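Local structure of SnoaL-like domain-containing protein (Burkholderia thailandensis E264, 3H3H) at residues H76-A81 / H92-K97; Q11-E16 / D87-H92. The protein is of unknown function but belongs to the SnoaL-like family of the NTF2 clan, whose cone-shaped fold usually holds a ligand pocket. All blocks are in the same frame, centred on the assembly; numbering follows the deposited sequence. Where two conformers were deposited one is given.

Contact 1. Residues H76-A81 / H92-K97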
loop_
_atom_site.group_PDB
_atom_site.type_symbol
_atom_site.label_atom_id
_atom_site.label_comp_id
_atom_site.label_asym_id
_atom_site.label_seq_id
_atom_site.Cartn_x
_atom_site.Cartn_y
_atom_site.Cartn_z
ATOM N N HIS B 76 15.491 -5.358 -12.821
ATOM C CA HIS B 76 16.051 -4.326 -11.960
ATOM C C HIS B 76 14.961 -3.441 -11.472
ATOM O O HIS B 76 14.186 -2.983 -12.288
ATOM C CB HIS B 76 17.036 -3.506 -12.773
ATOM C CG HIS B 76 17.707 -2.444 -11.965
ATOM N ND1 HIS B 76 18.730 -2.724 -11.088
ATOM C CD2 HIS B 76 17.468 -1.120 -11.863
ATOM C CE1 HIS B 76 19.091 -1.614 -10.473
ATOM N NE2 HIS B 76 18.362 -0.622 -10.946
ATOM N N PHE B 77 14.941 -3.171 -10.163
ATOM C CA PHE B 77 13.951 -2.292 -9.550
ATOM C C PHE B 77 14.660 -1.046 -9.069
ATOM O O PHE B 77 15.733 -1.151 -8.516
ATOM C CB PHE B 77 13.368 -2.941 -8.324
ATOM C CG PHE B 77 12.534 -4.170 -8.595
ATOM C CD1 PHE B 77 12.057 -4.475 -9.876
ATOM C CD2 PHE B 77 12.163 -4.961 -7.568
ATOM C CE1 PHE B 77 11.252 -5.597 -10.058
ATOM C CE2 PHE B 77 11.375 -6.101 -7.731
ATOM C CZ PHE B 77 10.902 -6.405 -8.964
ATOM N N GLU B 78 14.057 0.124 -9.283
ATOM C CA GLU B 78 14.597 1.371 -8.713
ATOM C C GLU B 78 13.772 1.796 -7.544
ATOM O O GLU B 78 12.609 2.147 -7.712
ATOM C CB GLU B 78 14.656 2.532 -9.769
ATOM C CG GLU B 78 15.061 3.856 -9.157
ATOM C CD GLU B 78 15.302 4.936 -10.173
ATOM O OE1 GLU B 78 15.145 4.683 -11.380
ATOM O OE2 GLU B 78 15.648 6.032 -9.735
ATOM N N TRP B 79 14.399 1.896 -6.386
ATOM C CA TRP B 79 13.718 2.336 -5.170
ATOM C C TRP B 79 13.436 3.820 -5.156
ATOM O O TRP B 79 14.361 4.625 -5.266
ATOM C CB TRP B 79 14.552 1.960 -3.987
ATOM C CG TRP B 79 14.003 2.267 -2.655
ATOM C CD1 TRP B 79 12.711 2.393 -2.300
ATOM C CD2 TRP B 79 14.770 2.432 -1.447
ATOM N NE1 TRP B 79 12.601 2.665 -0.976
ATOM C CE2 TRP B 79 13.854 2.698 -0.417
ATOM C CE3 TRP B 79 16.130 2.372 -1.143
ATOM C CZ2 TRP B 79 14.247 2.875 0.908
ATOM C CZ3 TRP B 79 16.542 2.594 0.191
ATOM C CH2 TRP B 79 15.606 2.861 1.188
ATOM N N ILE B 80 12.167 4.180 -5.081
ATOM C CA ILE B 80 11.738 5.588 -5.026
ATOM C C ILE B 80 11.464 6.047 -3.604
ATOM O O ILE B 80 12.104 6.992 -3.138
ATOM C CB ILE B 80 10.519 5.862 -5.909
ATOM C CG1 ILE B 80 10.853 5.525 -7.369
ATOM C CG2 ILE B 80 10.053 7.304 -5.742
ATOM C CD1 ILE B 80 9.625 5.491 -8.301
ATOM N N ALA B 81 10.587 5.363 -2.871
ATOM C CA ALA B 81 10.318 5.806 -1.511
ATOM C C ALA B 81 9.809 4.660 -0.677
ATOM O O ALA B 81 9.259 3.704 -1.201
ATOM C CB ALA B 81 9.226 6.908 -1.550
ATOM N N HIS B 92 7.711 1.960 -2.812
ATOM C CA HIS B 92 7.340 2.547 -4.089
ATOM C C HIS B 92 8.603 2.437 -4.909
ATOM O O HIS B 92 9.680 2.872 -4.494
ATOM C CB HIS B 92 6.871 3.979 -3.837
ATOM C CG HIS B 92 6.498 4.736 -5.059
ATOM N ND1 HIS B 92 5.734 4.195 -6.071
ATOM C CD2 HIS B 92 6.770 6.012 -5.417
ATOM C CE1 HIS B 92 5.562 5.111 -7.012
ATOM N NE2 HIS B 92 6.148 6.232 -6.627
ATOM N N TYR B 93 8.467 1.849 -6.083
ATOM C CA TYR B 93 9.629 1.612 -6.911
ATOM C C TYR B 93 9.237 1.528 -8.353
ATOM O O TYR B 93 8.049 1.518 -8.693
ATOM C CB TYR B 93 10.311 0.315 -6.472
ATOM C CG TYR B 93 9.528 -0.961 -6.682
ATOM C CD1 TYR B 93 8.636 -1.422 -5.745
ATOM C CD2 TYR B 93 9.760 -1.787 -7.794
ATOM C CE1 TYR B 93 7.993 -2.610 -5.929
ATOM C CE2 TYR B 93 9.113 -2.964 -7.963
ATOM C CZ TYR B 93 8.244 -3.400 -7.025
ATOM O OH TYR B 93 7.592 -4.616 -7.208
ATOM N N ARG B 94 10.238 1.649 -9.209
ATOM C CA ARG B 94 10.052 1.462 -10.618
ATOM C C ARG B 94 10.463 0.065 -11.004
ATOM O O ARG B 94 11.592 -0.345 -10.728
ATOM C CB ARG B 94 10.867 2.509 -11.360
ATOM C CG ARG B 94 10.708 2.420 -12.867
ATOM C CD ARG B 94 11.365 3.666 -13.459
ATOM N NE ARG B 94 11.197 3.739 -14.902
ATOM C CZ ARG B 94 12.015 3.203 -15.783
ATOM N NH1 ARG B 94 13.100 2.541 -15.405
ATOM N NH2 ARG B 94 11.746 3.348 -17.074
ATOM N N GLY B 95 9.504 -0.659 -11.593
ATOM C CA GLY B 95 9.606 -2.080 -11.905
ATOM C C GLY B 95 10.569 -2.396 -13.017
ATOM O O GLY B 95 11.161 -1.516 -13.668
ATOM N N ALA B 96 10.750 -3.706 -13.184
ATOM C CA ALA B 96 11.697 -4.276 -14.158
ATOM C C ALA B 96 11.478 -3.735 -15.577
ATOM O O ALA B 96 12.449 -3.624 -16.325
ATOM C CB ALA B 96 11.600 -5.753 -14.160
ATOM N N LYS B 97 10.229 -3.386 -15.929
ATOM C CA LYS B 97 9.931 -2.898 -17.284
ATOM C C LYS B 97 9.438 -1.441 -17.307
ATOM O O LYS B 97 8.820 -0.982 -18.272
ATOM C CB LYS B 97 8.916 -3.836 -17.946
ATOM C CG LYS B 97 9.411 -5.310 -18.000
ATOM C CD LYS B 97 10.665 -5.401 -18.810
ATOM C CE LYS B 97 11.090 -6.838 -19.026
ATOM N NZ LYS B 97 12.283 -6.824 -19.896
HETATM O O HOH W 1 14.747 -4.607 -15.474
HETATM O O HOH W 2 13.719 0.080 -12.677
HETATM O O HOH W 3 14.502 2.556 -12.969
#

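Contact 2. Residues Q11-E16 / D87-H92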
loop_
_atom_site.group_PDB
_atom_site.type_symbol
_atom_site.label_atom_id
_atom_site.label_comp_id
_atom_site.label_asym_id
_atom_site.label_seq_id
_atom_site.Cartn_x
_atom_site.Cartn_y
_atom_site.Cartn_z
ATOM N N GLN B 11 13.295 1.253 6.219
ATOM C CA GLN B 11 14.351 1.582 5.288
ATOM C C GLN B 11 15.293 0.440 5.051
ATOM O O GLN B 11 15.651 0.202 3.908
ATOM C CB GLN B 11 15.177 2.764 5.823
ATOM C CG GLN B 11 14.354 4.018 5.889
ATOM C CD GLN B 11 13.999 4.515 4.542
ATOM O OE1 GLN B 11 14.876 4.673 3.675
ATOM N NE2 GLN B 11 12.713 4.777 4.324
ATOM N N GLN B 12 15.695 -0.251 6.109
ATOM C CA GLN B 12 16.638 -1.344 5.993
ATOM C C GLN B 12 15.957 -2.512 5.257
ATOM O O GLN B 12 16.583 -3.213 4.446
ATOM C CB GLN B 12 17.169 -1.748 7.377
ATOM C CG GLN B 12 18.266 -2.814 7.351
ATOM C CD GLN B 12 19.472 -2.401 6.526
ATOM O OE1 GLN B 12 19.741 -1.207 6.344
ATOM N NE2 GLN B 12 20.232 -3.394 6.051
ATOM N N PHE B 13 14.690 -2.753 5.574
ATOM C CA PHE B 13 13.935 -3.753 4.857
ATOM C C PHE B 13 13.911 -3.384 3.371
ATOM O O PHE B 13 14.093 -4.212 2.478
ATOM C CB PHE B 13 12.495 -3.875 5.382
ATOM C CG PHE B 13 11.614 -4.726 4.513
ATOM C CD1 PHE B 13 11.704 -6.093 4.550
ATOM C CD2 PHE B 13 10.707 -4.146 3.659
ATOM C CE1 PHE B 13 10.946 -6.871 3.693
ATOM C CE2 PHE B 13 9.902 -4.953 2.802
ATOM C CZ PHE B 13 10.037 -6.269 2.823
ATOM N N SER B 14 13.559 -2.149 3.071
ATOM C CA SER B 14 13.468 -1.716 1.677
ATOM C C SER B 14 14.807 -1.890 0.921
ATOM O O SER B 14 14.843 -2.369 -0.190
ATOM C CB SER B 14 12.998 -0.268 1.632
ATOM O OG SER B 14 11.734 -0.139 2.226
ATOM N N ARG B 15 15.900 -1.476 1.535
ATOM C CA ARG B 15 17.201 -1.590 0.896
ATOM C C ARG B 15 17.590 -3.053 0.678
ATOM O O ARG B 15 18.146 -3.392 -0.363
ATOM C CB ARG B 15 18.271 -0.842 1.712
ATOM C CG ARG B 15 19.687 -0.940 1.155
ATOM C CD ARG B 15 20.145 0.246 0.291
ATOM N NE ARG B 15 21.586 0.182 0.130
ATOM C CZ ARG B 15 22.452 0.865 0.877
ATOM N NH1 ARG B 15 23.755 0.728 0.678
ATOM N NH2 ARG B 15 22.013 1.690 1.816
ATOM N N GLU B 16 17.286 -3.933 1.629
ATOM C CA GLU B 16 17.623 -5.340 1.456
ATOM C C GLU B 16 16.720 -5.952 0.410
ATOM O O GLU B 16 17.205 -6.703 -0.408
ATOM C CB GLU B 16 17.530 -6.126 2.764
ATOM C CG GLU B 16 18.489 -5.640 3.773
ATOM C CD GLU B 16 18.389 -6.366 5.119
ATOM O OE1 GLU B 16 17.447 -7.127 5.375
ATOM O OE2 GLU B 16 19.245 -6.121 5.967
ATOM N N ASP B 87 1.541 -2.007 10.770
ATOM C CA ASP B 87 2.259 -3.280 10.723
ATOM C C ASP B 87 2.759 -3.519 9.311
ATOM O O ASP B 87 3.190 -4.642 8.979
ATOM C CB ASP B 87 1.353 -4.426 11.156
ATOM C CG ASP B 87 0.279 -4.798 10.116
ATOM O OD1 ASP B 87 0.105 -4.130 9.062
ATOM O OD2 ASP B 87 -0.397 -5.813 10.374
ATOM N N SER B 88 2.811 -2.451 8.516
ATOM C CA SER B 88 3.178 -2.589 7.116
ATOM C C SER B 88 4.175 -1.522 6.667
ATOM O O SER B 88 4.313 -0.441 7.320
ATOM C CB SER B 88 1.951 -2.559 6.239
ATOM O OG SER B 88 1.150 -1.404 6.420
ATOM N N VAL B 89 4.883 -1.872 5.600
ATOM C CA VAL B 89 5.800 -0.982 4.905
ATOM C C VAL B 89 5.321 -0.954 3.471
ATOM O O VAL B 89 4.931 -1.978 2.921
ATOM C CB VAL B 89 7.239 -1.502 4.997
ATOM C CG1 VAL B 89 8.188 -0.752 4.110
ATOM C CG2 VAL B 89 7.729 -1.378 6.469
ATOM N N ALA B 90 5.368 0.205 2.852
ATOM C CA ALA B 90 5.022 0.332 1.435
ATOM C C ALA B 90 6.253 0.752 0.714
ATOM O O ALA B 90 6.867 1.762 1.087
ATOM C CB ALA B 90 3.943 1.414 1.221
ATOM N N ILE B 91 6.666 -0.041 -0.264
ATOM C CA ILE B 91 7.816 0.287 -1.078
ATOM C C ILE B 91 7.313 0.747 -2.426
ATOM O O ILE B 91 6.658 0.003 -3.122
ATOM C CB ILE B 91 8.781 -0.896 -1.263
ATOM C CG1 ILE B 91 9.267 -1.423 0.116
ATOM C CG2 ILE B 91 10.025 -0.471 -2.147
ATOM C CD1 ILE B 91 10.309 -2.602 -0.015
ATOM N N HIS B 92 7.711 1.960 -2.812
ATOM C CA HIS B 92 7.340 2.547 -4.089
ATOM C C HIS B 92 8.603 2.437 -4.909
ATOM O O HIS B 92 9.680 2.872 -4.494
ATOM C CB HIS B 92 6.871 3.979 -3.837
ATOM C CG HIS B 92 6.498 4.736 -5.059
ATOM N ND1 HIS B 92 5.734 4.195 -6.071
ATOM C CD2 HIS B 92 6.770 6.012 -5.417
ATOM C CE1 HIS B 92 5.562 5.111 -7.012
ATOM N NE2 HIS B 92 6.148 6.232 -6.627
#

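Contact 1. Residues H76-A81 / H92-K97
Ile-80 and Ala-81 both face His-92, and their backbone N-H groups converge on one acceptor, His-92 O. This is a classic beta bulge in the antiparallel hairpin of strands 78-84 and 88-94, within an NTF2-like fold. The bond from Ile-80 N to His-92 O is 2.9 Å long and that from Ala-81 N to His-92 O 3.1 Å. His-92 N returns a straight bond to Ala-81 O (171° at the hydrogen). Beyond the bulge, Glu-78 and Arg-94 form a regular hydrogen-bonded pair.

The bulge turns the Ile-80 side chain toward strand 88-94. Its CD1 lies over one face of the His-92 imidazole, a CH-pi contact 4.2 Å from the ring centroid, while its CG2 touches CD2 of that ring. His-92 ND1 is held by Ala-101 O, and the ring meets His-92 of the second subunit.

Phe-77 and Tyr-93 lie side by side and point the same way. Tyr-93 CE2 sits over the centre of the Phe-77 ring, with the two planes at 38°. Tyr-93 CG lies between its backbone N and carbonyl carbon (chi1 66°), which sets the ring beside Phe-77. The paired strands are close here, with Tyr-93 CB 3.2 Å from Glu-78 O. Tyr-93 OH bonds to Glu-103, and the side chain lies close to a bound unknown ligand, consistent with a ligand pocket as in other NTF2-like proteins. Ala-96 N approaches the edge of the Phe-77 ring.

The exposed Glu-78 and Arg-94 side chains meet through water 3, which donates to Glu-78 OE1 at 2.7 Å and accepts from Arg-94 NH1.

Contact 2. Residues Q11-E16 / D87-H92
The Phe-13 ring is met obliquely by two aliphatic side chains. Ile-91 CD1 comes to 3.7 Å from Phe-13 CE2, and Val-89 CG1 lies farther off, 4.3 Å from Phe-13 CD2. Phe-105 and Phe-107 pack edge-to-face with the same ring, and Trp-17 also meets it.

Here helix 7-22 lies against the sheet of the NTF2-like fold, on the side to which Val-89 and Ile-91 point. The short axes of helix 11-16 and strand 88-92 pass 9.4 Å apart at 46°. Phe-13 and Ser-14 point from the helix toward the strand. Phe-13 CG is anti to the backbone N (chi1 170°), which carries the ring toward Ile-91 CD1.

Ile-91 spans both helix residues. Its CD1 also reaches Ser-14 CA at 3.7 Å, and its CG1 touches Ser-14 OG at 3.5 Å. Val-89 CG1 lies 4.1 Å from Ser-14 OG.

The serine hydroxyl is therefore set against hydrocarbon in this buried contact. Its polar partners lie elsewhere: Ala-10 O, one turn back in the helix, and Thr-82 OG1 on the neighbouring strand 78-84. No hydrogen bond joins the two segments. The fit of helix on strand thus rests on the shapes of Phe-13, Val-89 and Ile-91, and burying the Ser-14 hydroxyl among them costs it neither bond.

How the contacts relate
The centres of the two contacts lie about 12 Å apart. Along the chain their segments alternate: 11-16, 76-81, 87-92, 92-97. Strand 88-94 serves both and His-92 belongs to both. Contact 1 joins this strand to its neighbour 78-84, the outermost strand on that side within the chain. Contact 2 sets helix 7-22 against the same sheet. Trp-79 links them directly: its CZ2 is 3.5 Å from Ser-14 CB, and its CD1 packs on Ile-91 CG2. The early helix is thus fixed to a hairpin formed much later in the sequence, tying the N-terminal helix 7-22 to the sheet.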